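Local coordinates for (S)-ureidoglycine--glyoxylate transaminase (PDB 3ISL), which catalyses the pyridoxal-phosphate-dependent transfer of an amino group from (S)-ureidoglycine to glyoxylate, giving oxalurate and glycine in purine breakdown, at residues 78-86 against 214-222. Residues are numbered along the deposited sequence; the frame is centred on the assembly and turned at random.
Sequences VLASVIEPE and RVADVIAAR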
loop_
_atom_site.group_PDB
_atom_site.type_symbol
_atom_site.label_atom_id
_atom_site.label_comp_id
_atom_site.label_asym_id
_atom_site.label_seq_id
_atom_site.Cartn_x
_atom_site.Cartn_y
_atom_site.Cartn_z
ATOM N N VAL A 78 -4.859 -11.987 5.569
ATOM C CA VAL A 78 -5.818 -13.054 5.799
ATOM C C VAL A 78 -5.090 -14.214 6.507
ATOM O O VAL A 78 -5.519 -14.632 7.582
ATOM C CB VAL A 78 -6.540 -13.514 4.528
ATOM C CG1 VAL A 78 -7.406 -14.769 4.833
ATOM C CG2 VAL A 78 -7.437 -12.379 3.937
ATOM N N LEU A 79 -3.978 -14.712 5.957
ATOM C CA LEU A 79 -3.350 -15.899 6.572
ATOM C C LEU A 79 -2.819 -15.623 7.999
ATOM O O LEU A 79 -2.945 -16.477 8.882
ATOM C CB LEU A 79 -2.254 -16.442 5.679
ATOM C CG LEU A 79 -2.756 -17.065 4.369
ATOM C CD1 LEU A 79 -1.596 -17.307 3.491
ATOM C CD2 LEU A 79 -3.512 -18.373 4.706
ATOM N N ALA A 80 -2.236 -14.459 8.216
ATOM C CA ALA A 80 -1.812 -14.018 9.553
ATOM C C ALA A 80 -2.968 -14.065 10.562
ATOM O O ALA A 80 -2.785 -14.449 11.715
ATOM C CB ALA A 80 -1.222 -12.583 9.501
ATOM N N SER A 81 -4.153 -13.681 10.127
ATOM C CA SER A 81 -5.225 -13.468 11.089
ATOM C C SER A 81 -5.875 -14.808 11.479
ATOM O O SER A 81 -6.467 -14.918 12.514
ATOM C CB SER A 81 -6.241 -12.479 10.521
ATOM O OG SER A 81 -6.968 -13.108 9.456
ATOM N N VAL A 82 -5.653 -15.838 10.672
ATOM C CA VAL A 82 -6.324 -17.113 10.823
ATOM C C VAL A 82 -5.371 -18.276 11.253
ATOM O O VAL A 82 -5.824 -19.364 11.551
ATOM C CB VAL A 82 -7.102 -17.315 9.500
ATOM C CG1 VAL A 82 -6.638 -18.427 8.691
ATOM C CG2 VAL A 82 -8.612 -17.055 9.678
ATOM N N ILE A 83 -4.061 -17.997 11.369
ATOM C CA ILE A 83 -3.050 -18.990 11.692
ATOM C C ILE A 83 -2.425 -18.742 13.016
ATOM O O ILE A 83 -1.871 -17.669 13.232
ATOM C CB ILE A 83 -1.933 -19.060 10.649
ATOM C CG1 ILE A 83 -2.503 -19.676 9.363
ATOM C CG2 ILE A 83 -0.775 -19.967 11.176
ATOM C CD1 ILE A 83 -1.561 -19.642 8.191
ATOM N N GLU A 84 -2.538 -19.717 13.912
ATOM C CA GLU A 84 -1.759 -19.722 15.163
ATOM C C GLU A 84 -0.653 -20.784 15.021
ATOM O O GLU A 84 -0.841 -21.769 14.313
ATOM C CB GLU A 84 -2.666 -20.079 16.357
ATOM C CG GLU A 84 -3.477 -18.893 16.953
ATOM C CD GLU A 84 -4.776 -19.388 17.654
ATOM O OE1 GLU A 84 -4.831 -20.587 17.987
ATOM O OE2 GLU A 84 -5.748 -18.594 17.836
ATOM N N PRO A 85 0.502 -20.591 15.693
ATOM C CA PRO A 85 1.548 -21.604 15.565
ATOM C C PRO A 85 0.965 -22.998 15.733
ATOM O O PRO A 85 0.052 -23.172 16.544
ATOM C CB PRO A 85 2.502 -21.273 16.757
ATOM C CG PRO A 85 2.404 -19.761 16.805
ATOM C CD PRO A 85 0.897 -19.523 16.626
ATOM N N GLU A 86 1.481 -23.957 14.957
ATOM C CA GLU A 86 1.044 -25.378 14.947
ATOM C C GLU A 86 -0.326 -25.707 14.295
ATOM O O GLU A 86 -0.629 -26.886 14.081
ATOM C CB GLU A 86 1.251 -26.091 16.317
ATOM C CG GLU A 86 2.716 -25.942 16.858
ATOM C CD GLU A 86 2.917 -26.465 18.273
ATOM O OE1 GLU A 86 2.033 -27.210 18.760
ATOM O OE2 GLU A 86 3.976 -26.156 18.905
ATOM N N ARG A 214 -17.609 -17.808 9.330
ATOM C CA ARG A 214 -16.595 -18.823 9.738
ATOM C C ARG A 214 -15.221 -18.187 9.938
ATOM O O ARG A 214 -14.598 -18.374 10.985
ATOM C CB ARG A 214 -16.491 -19.997 8.748
ATOM C CG ARG A 214 -17.790 -20.793 8.585
ATOM C CD ARG A 214 -17.534 -22.322 8.552
ATOM N NE ARG A 214 -16.844 -22.623 7.340
ATOM C CZ ARG A 214 -15.848 -23.469 7.185
ATOM N NH1 ARG A 214 -15.429 -24.233 8.155
ATOM N NH2 ARG A 214 -15.309 -23.563 5.979
ATOM N N VAL A 215 -14.763 -17.430 8.934
ATOM C CA VAL A 215 -13.489 -16.662 9.038
ATOM C C VAL A 215 -13.522 -15.583 10.136
ATOM O O VAL A 215 -12.583 -15.483 10.935
ATOM C CB VAL A 215 -12.995 -16.085 7.708
ATOM C CG1 VAL A 215 -11.630 -15.369 7.895
ATOM C CG2 VAL A 215 -12.803 -17.204 6.719
ATOM N N ALA A 216 -14.628 -14.853 10.219
ATOM C CA ALA A 216 -14.719 -13.725 11.155
ATOM C C ALA A 216 -14.697 -14.226 12.617
ATOM O O ALA A 216 -13.997 -13.663 13.447
ATOM C CB ALA A 216 -15.977 -12.803 10.873
ATOM N N ASP A 217 -15.407 -15.315 12.919
ATOM C CA ASP A 217 -15.346 -15.870 14.299
ATOM C C ASP A 217 -13.932 -16.313 14.754
ATOM O O ASP A 217 -13.592 -16.152 15.928
ATOM C CB ASP A 217 -16.357 -17.008 14.474
ATOM C CG ASP A 217 -17.786 -16.528 14.296
ATOM O OD1 ASP A 217 -18.662 -17.358 14.144
ATOM O OD2 ASP A 217 -18.011 -15.296 14.240
ATOM N N VAL A 218 -13.130 -16.890 13.857
ATOM C CA VAL A 218 -11.751 -17.243 14.197
ATOM C C VAL A 218 -10.933 -15.962 14.464
ATOM O O VAL A 218 -10.115 -15.945 15.355
ATOM C CB VAL A 218 -11.092 -18.057 13.065
ATOM C CG1 VAL A 218 -9.561 -18.125 13.253
ATOM C CG2 VAL A 218 -11.707 -19.432 12.955
ATOM N N ILE A 219 -11.194 -14.883 13.712
ATOM C CA ILE A 219 -10.485 -13.626 13.882
ATOM C C ILE A 219 -10.919 -13.007 15.220
ATOM O O ILE A 219 -10.108 -12.490 15.975
ATOM C CB ILE A 219 -10.822 -12.693 12.717
ATOM C CG1 ILE A 219 -10.317 -13.266 11.373
ATOM C CG2 ILE A 219 -10.280 -11.320 12.966
ATOM C CD1 ILE A 219 -10.494 -12.311 10.218
ATOM N N ALA A 220 -12.208 -13.085 15.524
ATOM C CA ALA A 220 -12.696 -12.534 16.776
ATOM C C ALA A 220 -12.069 -13.246 17.961
ATOM O O ALA A 220 -11.775 -12.598 18.976
ATOM C CB ALA A 220 -14.211 -12.606 16.845
ATOM N N ALA A 221 -11.854 -14.560 17.864
ATOM C CA ALA A 221 -11.240 -15.292 19.003
ATOM C C ALA A 221 -9.801 -14.807 19.327
ATOM O O ALA A 221 -9.162 -15.306 20.266
ATOM C CB ALA A 221 -11.295 -16.794 18.797
ATOM N N ARG A 222 -9.329 -13.790 18.587
ATOM C CA ARG A 222 -7.957 -13.269 18.700
ATOM C C ARG A 222 -7.758 -11.710 18.859
ATOM O O ARG A 222 -8.618 -10.878 18.532
ATOM C CB ARG A 222 -7.121 -13.750 17.508
ATOM C CG ARG A 222 -7.047 -15.269 17.273
ATOM C CD ARG A 222 -6.174 -15.546 15.984
ATOM N NE ARG A 222 -4.763 -15.279 16.270
ATOM C CZ ARG A 222 -3.733 -15.481 15.454
ATOM N NH1 ARG A 222 -3.912 -15.963 14.225
ATOM N NH2 ARG A 222 -2.502 -15.180 15.887
HETATM O O HOH W 1 -0.681 -14.401 13.743
#
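The axes of helix 78-82 and helix 214-220 pass 9.7 Å apart at their closest, at 59° to one another, with S81 and I219 closest in backbone and R222 reaching over the C-terminal end of the first helix. Both helices belong to the large domain of a class-V, fold-type I aminotransferase and pack beside its mixed seven-stranded sheet, whose strands 168-172 and 191-193 touch V78, V82 and V215. Branched aliphatic residues suit this layer: CG2 of V82 meets CG1 of V215 and CG1 of V218, each at 3.9 Å. Next to them, CD1 of I219 lies 3.7 Å from S81 OG. A serine fits there because its hydroxyl turns back on its own helix: with chi1 at 71°, OG donates to V78 O at 2.8 Å, which satisfies a buried polar atom.

Carbonyls at the end of helix 71-82 and just beyond it can take donors from outside, and a long arginine can supply them. R222, bent at its third torsion, donates from NH1 to O of I83, the first residue past the helix, at 2.8 Å from above the carbonyl plane, and weakly to S81 O. A water bridges NH2 to A80 O, while NE bonds to R242 O, so several partners fix the guanidinium's rotation. E84 runs past R222 in the opposite direction, its CG over the centre of one guanidinium face. The carboxylate plane stands 83° from the guanidinium. OE2 sits far off the plane of the guanidinium, so no N-H is aimed at it, and its 3.8 Å approach to R222 NE is a long salt bridge, probably acting through charge and not through a hydrogen bond; the same oxygen packs against the R222 methylenes, 3.6 Å from CD.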